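Local coordinates for protein enoyl-CoA hydratase subunit II (Geobacillus kaustophilus, PDB 2EJ5) that probably catalyses the reversible hydration of enoyl-CoA thioesters, perhaps as a step in phenylacetic acid breakdown, at residues W15-R20 with V52-G57; N25-Q30 with A59-E64. All coordinates share one frame; numbering follows the deposited sequence.

Contacts 1 and 2 sit with their centres about 10 Å apart and alternate along the chain: strand 13-18 of contact 1 leads through 25-30 into helix 29-44, and strand 50-55 leads on into 59-64. Contact 1 is thus the strand pairing, and contact 2 joins the loops that leave the two strands. Two bonds sew them together: Arg20 NH1 probably donates to Ala26 O (2.7 Å), and the side-chain amide of Asn25 reaches back to the end of contact 1. The Ala-Gly-Glu loop of contact 2 matches in sequence the one that in crotonases supplies a peptide N-H to the oxyanion hole, so it probably lies at the active site, and contact 1 pairs the strand this loop leaves.

Contact 1: residues W15-R20 with V52-G57; sequences WLTLNR and VITGAG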
loop_
_atom_site.group_PDB
_atom_site.type_symbol
_atom_site.label_atom_id
_atom_site.label_comp_id
_atom_site.label_asym_id
_atom_site.label_seq_id
_atom_site.Cartn_x
_atom_site.Cartn_y
_atom_site.Cartn_z
ATOM N N TRP A 15 -11.226 23.452 -16.792
ATOM C CA TRP A 15 -10.510 22.665 -17.760
ATOM C C TRP A 15 -9.117 23.296 -17.871
ATOM O O TRP A 15 -8.955 24.445 -18.336
ATOM C CB TRP A 15 -11.261 22.654 -19.088
ATOM C CG TRP A 15 -12.593 21.940 -18.986
ATOM C CD1 TRP A 15 -13.805 22.464 -18.537
ATOM C CD2 TRP A 15 -12.842 20.568 -19.298
ATOM N NE1 TRP A 15 -14.776 21.490 -18.564
ATOM C CE2 TRP A 15 -14.218 20.320 -19.033
ATOM C CE3 TRP A 15 -12.038 19.517 -19.774
ATOM C CZ2 TRP A 15 -14.798 19.062 -19.232
ATOM C CZ3 TRP A 15 -12.606 18.274 -19.972
ATOM C CH2 TRP A 15 -13.989 18.054 -19.706
ATOM N N LEU A 16 -8.119 22.581 -17.372
ATOM C CA LEU A 16 -6.731 23.037 -17.427
ATOM C C LEU A 16 -6.051 22.225 -18.512
ATOM O O LEU A 16 -5.752 21.022 -18.371
ATOM C CB LEU A 16 -6.082 22.929 -16.020
ATOM C CG LEU A 16 -4.798 23.749 -15.749
ATOM C CD1 LEU A 16 -4.384 23.738 -14.277
ATOM C CD2 LEU A 16 -3.642 23.345 -16.666
ATOM N N THR A 17 -5.864 22.845 -19.677
ATOM C CA THR A 17 -5.295 22.116 -20.786
ATOM C C THR A 17 -3.820 22.528 -20.953
ATOM O O THR A 17 -3.508 23.714 -21.160
ATOM C CB THR A 17 -6.103 22.357 -22.067
ATOM O OG1 THR A 17 -7.437 21.853 -21.885
ATOM C CG2 THR A 17 -5.481 21.693 -23.239
ATOM N N LEU A 18 -2.921 21.551 -20.845
ATOM C CA LEU A 18 -1.502 21.772 -21.112
ATOM C C LEU A 18 -1.318 21.990 -22.609
ATOM O O LEU A 18 -1.763 21.165 -23.403
ATOM C CB LEU A 18 -0.682 20.551 -20.688
ATOM C CG LEU A 18 -0.938 20.020 -19.265
ATOM C CD1 LEU A 18 0.015 18.848 -18.976
ATOM C CD2 LEU A 18 -0.813 21.139 -18.200
ATOM N N ASN A 19 -0.628 23.068 -22.996
ATOM C CA ASN A 19 -0.770 23.589 -24.370
ATOM C C ASN A 19 0.553 23.959 -25.093
ATOM O O ASN A 19 0.780 25.108 -25.447
ATOM C CB ASN A 19 -1.759 24.763 -24.332
ATOM C CG ASN A 19 -2.427 25.044 -25.672
ATOM O OD1 ASN A 19 -2.401 24.218 -26.577
ATOM N ND2 ASN A 19 -3.067 26.219 -25.780
ATOM N N ARG A 20 1.422 22.965 -25.293
ATOM C CA ARG A 20 2.612 23.086 -26.138
ATOM C C ARG A 20 2.578 21.854 -27.009
ATOM O O ARG A 20 3.472 21.021 -26.964
ATOM C CB ARG A 20 3.909 23.181 -25.310
ATOM C CG ARG A 20 4.014 24.494 -24.516
ATOM C CD ARG A 20 5.323 24.637 -23.730
ATOM N NE ARG A 20 6.502 24.856 -24.577
ATOM C CZ ARG A 20 7.486 23.979 -24.741
ATOM N NH1 ARG A 20 7.447 22.807 -24.108
ATOM N NH2 ARG A 20 8.519 24.258 -25.548
ATOM N N VAL A 52 -10.109 19.555 -14.381
ATOM C CA VAL A 52 -9.626 18.556 -15.317
ATOM C C VAL A 52 -8.313 19.026 -15.894
ATOM O O VAL A 52 -8.225 20.120 -16.428
ATOM C CB VAL A 52 -10.645 18.274 -16.475
ATOM C CG1 VAL A 52 -10.082 17.222 -17.493
ATOM C CG2 VAL A 52 -11.968 17.811 -15.910
ATOM N N ILE A 53 -7.298 18.181 -15.828
ATOM C CA ILE A 53 -6.027 18.447 -16.537
ATOM C C ILE A 53 -5.913 17.469 -17.704
ATOM O O ILE A 53 -6.057 16.250 -17.536
ATOM C CB ILE A 53 -4.821 18.261 -15.568
ATOM C CG1 ILE A 53 -5.028 19.143 -14.334
ATOM C CG2 ILE A 53 -3.483 18.423 -16.317
ATOM C CD1 ILE A 53 -3.888 19.143 -13.266
ATOM N N THR A 54 -5.672 18.005 -18.903
ATOM C CA THR A 54 -5.542 17.200 -20.101
ATOM C C THR A 54 -4.524 17.867 -21.018
ATOM O O THR A 54 -4.143 19.010 -20.778
ATOM C CB THR A 54 -6.912 17.034 -20.813
ATOM O OG1 THR A 54 -6.821 15.981 -21.761
ATOM C CG2 THR A 54 -7.342 18.298 -21.516
ATOM N N GLY A 55 -4.041 17.135 -22.009
ATOM C CA GLY A 55 -3.066 17.655 -22.967
ATOM C C GLY A 55 -3.701 18.036 -24.312
ATOM O O GLY A 55 -4.568 17.339 -24.803
ATOM N N ALA A 56 -3.267 19.149 -24.903
ATOM C CA ALA A 56 -3.668 19.464 -26.271
ATOM C C ALA A 56 -2.898 18.547 -27.217
ATOM O O ALA A 56 -1.742 18.194 -26.961
ATOM C CB ALA A 56 -3.383 20.919 -26.597
ATOM N N GLY A 57 -3.538 18.165 -28.314
ATOM C CA GLY A 57 -2.870 17.368 -29.335
ATOM C C GLY A 57 -2.924 15.892 -29.041
ATOM O O GLY A 57 -3.841 15.421 -28.371
#
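Thr54 O receives two donors from the neighbouring strand, the backbone N of Leu18 at 2.8 Å and the weaker C-H of Thr17 CA at 3.3 Å. They belong to the parallel pairing of strands 13-18 and 50-55, the two strands of a beta-alpha-beta unit in the crotonase fold, with helix 29-44 as the connection. Leu16 uses both its backbone N and its backbone O: N donates to Val52 O (2.6 Å), and O accepts from Thr54 N (3.1 Å). Leu16, Leu18 and Ile53 turn their branched, apolar side chains to one face of the sheet, where both leucines pack on helix 29-44. On the other face Trp15 and Val52 lie side by side. With CG beside the backbone N (chi1 -66°), the indole swings back over its neighbour, and Val52 CG2 sits 4.2 Å from the centroid of the six-membered ring, almost on its normal. Replacing this tryptophan with an alanine would probably uncover Val52 and open a gap beside helix 185-197, which the ring also touches. Further along, Thr17 and Thr54 point the same way; Thr54 OG1 bonds to Ala100 O on the next strand, while its methyl CG2 lies 3.6 Å from Thr17 OG1.

Contact 2: residues N25-Q30 with A59-E64; sequences NAFTEQ and AFCAGE
Phe27 N donates to Gly63 O at 2.7 Å, with an N-H...O angle of 154°, and the same carbonyl has Ala26 CB close by at 3.2 Å. The small methyl of Ala26 suits a place so near the opposing backbone. Beside this bridge, Cys61 SG meets the Phe27 ring in an oblique sulfur-aromatic contact, 4.0 Å from the centroid and closest to CE2. The thiol stands anti to its own backbone N (chi1 -179°), which extends it across toward Phe27, and there Gly63 N donates to SG at 3.5 Å, a bond within the loop that holds the sulfur. Gly63 has a positive phi of 88°, easily adopted by a glycine.

Asn25 reaches the start of the same loop: its ND2 donates to Phe60 O at 3.2 Å, coming from well above the carbonyl plane. In the crotonase fold this loop follows strand 50-55, and the backbone N-H of Glu64 probably contributes to the oxyanion hole, as in relatives. A second layer fixes the amide of Asn25, whose ND2 also bonds to Ala56 O and whose OD1 accepts from Arg20 N, so both its polar atoms are used. Around the ring, Tyr83 packs edge-to-face with Phe27, while Met86, Ala108 and Leu112 add apolar surface from two helices. A bend at chi2 brings Glu64 OE1 to 3.6 Å from Phe27 O, where Arg82 (salt bridge) and Tyr83 OH (hydrogen bond) hold it.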
loop_
_atom_site.group_PDB
_atom_site.type_symbol
_atom_site.label_atom_id
_atom_site.label_comp_id
_atom_site.label_asym_id
_atom_site.label_seq_id
_atom_site.Cartn_x
_atom_site.Cartn_y
_atom_site.Cartn_z
ATOM N N ASN A 25 3.429 18.852 -25.094
ATOM C CA ASN A 25 3.085 19.548 -23.855
ATOM C C ASN A 25 4.195 19.436 -22.769
ATOM O O ASN A 25 3.925 19.439 -21.570
ATOM C CB ASN A 25 1.677 19.118 -23.372
ATOM C CG ASN A 25 0.639 19.175 -24.505
ATOM O OD1 ASN A 25 0.563 20.180 -25.219
ATOM N ND2 ASN A 25 -0.115 18.093 -24.708
ATOM N N ALA A 26 5.444 19.363 -23.215
ATOM C CA ALA A 26 6.563 19.271 -22.286
ATOM C C ALA A 26 6.667 20.546 -21.459
ATOM O O ALA A 26 6.336 21.659 -21.932
ATOM C CB ALA A 26 7.844 18.939 -23.001
ATOM N N PHE A 27 7.031 20.376 -20.190
ATOM C CA PHE A 27 7.080 21.485 -19.257
ATOM C C PHE A 27 8.234 22.445 -19.553
ATOM O O PHE A 27 9.350 22.013 -19.860
ATOM C CB PHE A 27 7.283 20.985 -17.836
ATOM C CG PHE A 27 6.075 20.334 -17.238
ATOM C CD1 PHE A 27 4.970 21.095 -16.870
ATOM C CD2 PHE A 27 6.066 18.966 -16.995
ATOM C CE1 PHE A 27 3.837 20.482 -16.294
ATOM C CE2 PHE A 27 4.944 18.358 -16.416
ATOM C CZ PHE A 27 3.849 19.127 -16.060
ATOM N N THR A 28 7.950 23.735 -19.415
ATOM C CA THR A 28 8.998 24.750 -19.323
ATOM C C THR A 28 8.734 25.576 -18.088
ATOM O O THR A 28 7.667 25.471 -17.464
ATOM C CB THR A 28 8.962 25.692 -20.504
ATOM O OG1 THR A 28 7.704 26.365 -20.483
ATOM C CG2 THR A 28 9.126 24.915 -21.824
ATOM N N GLU A 29 9.683 26.444 -17.756
ATOM C CA GLU A 29 9.544 27.353 -16.614
ATOM C C GLU A 29 8.184 28.062 -16.518
ATOM O O GLU A 29 7.579 28.110 -15.433
ATOM C CB GLU A 29 10.713 28.356 -16.618
ATOM C CG GLU A 29 10.695 29.383 -15.509
ATOM C CD GLU A 29 11.897 30.319 -15.561
ATOM O OE1 GLU A 29 12.393 30.627 -16.690
ATOM O OE2 GLU A 29 12.339 30.747 -14.466
ATOM N N GLN A 30 7.685 28.605 -17.625
ATOM C CA GLN A 30 6.398 29.292 -17.562
ATOM C C GLN A 30 5.165 28.356 -17.556
ATOM O O GLN A 30 4.158 28.730 -16.982
ATOM C CB GLN A 30 6.256 30.448 -18.577
ATOM C CG GLN A 30 5.841 30.090 -19.981
ATOM C CD GLN A 30 5.620 31.330 -20.846
ATOM O OE1 GLN A 30 4.608 32.056 -20.706
ATOM N NE2 GLN A 30 6.567 31.587 -21.745
ATOM N N ALA A 59 -0.568 13.987 -27.347
ATOM C CA ALA A 59 -0.008 13.506 -26.075
ATOM C C ALA A 59 -0.648 14.179 -24.862
ATOM O O ALA A 59 -1.229 15.267 -25.004
ATOM C CB ALA A 59 1.511 13.703 -26.062
ATOM N N PHE A 60 -0.535 13.545 -23.676
ATOM C CA PHE A 60 -0.909 14.210 -22.426
ATOM C C PHE A 60 0.230 15.203 -22.039
ATOM O O PHE A 60 0.025 16.429 -21.996
ATOM C CB PHE A 60 -1.226 13.162 -21.327
ATOM C CG PHE A 60 -1.448 13.738 -19.940
ATOM C CD1 PHE A 60 -2.682 14.308 -19.583
ATOM C CD2 PHE A 60 -0.424 13.697 -18.976
ATOM C CE1 PHE A 60 -2.902 14.835 -18.304
ATOM C CE2 PHE A 60 -0.631 14.207 -17.692
ATOM C CZ PHE A 60 -1.897 14.774 -17.335
ATOM N N CYS A 61 1.419 14.663 -21.798
ATOM C CA CYS A 61 2.602 15.447 -21.365
ATOM C C CYS A 61 3.860 14.583 -21.403
ATOM O O CYS A 61 3.954 13.553 -20.685
ATOM C CB CYS A 61 2.388 16.032 -19.973
ATOM S SG CYS A 61 3.784 17.054 -19.325
ATOM N N ALA A 62 4.829 14.972 -22.238
ATOM C CA ALA A 62 6.051 14.195 -22.368
ATOM C C ALA A 62 7.089 14.495 -21.256
ATOM O O ALA A 62 8.201 13.968 -21.300
ATOM C CB ALA A 62 6.661 14.361 -23.762
ATOM N N GLY A 63 6.723 15.337 -20.294
ATOM C CA GLY A 63 7.579 15.712 -19.157
ATOM C C GLY A 63 8.491 16.910 -19.423
ATOM O O GLY A 63 8.066 17.890 -19.999
ATOM N N GLU A 64 9.740 16.838 -18.992
ATOM C CA GLU A 64 10.642 17.983 -19.194
ATOM C C GLU A 64 11.039 18.107 -20.669
ATOM O O GLU A 64 11.397 17.127 -21.328
ATOM C CB GLU A 64 11.887 17.883 -18.301
ATOM C CG GLU A 64 12.922 18.982 -18.477
ATOM C CD GLU A 64 12.491 20.353 -17.951
ATOM O OE1 GLU A 64 11.436 20.476 -17.326
ATOM O OE2 GLU A 64 13.218 21.332 -18.168
#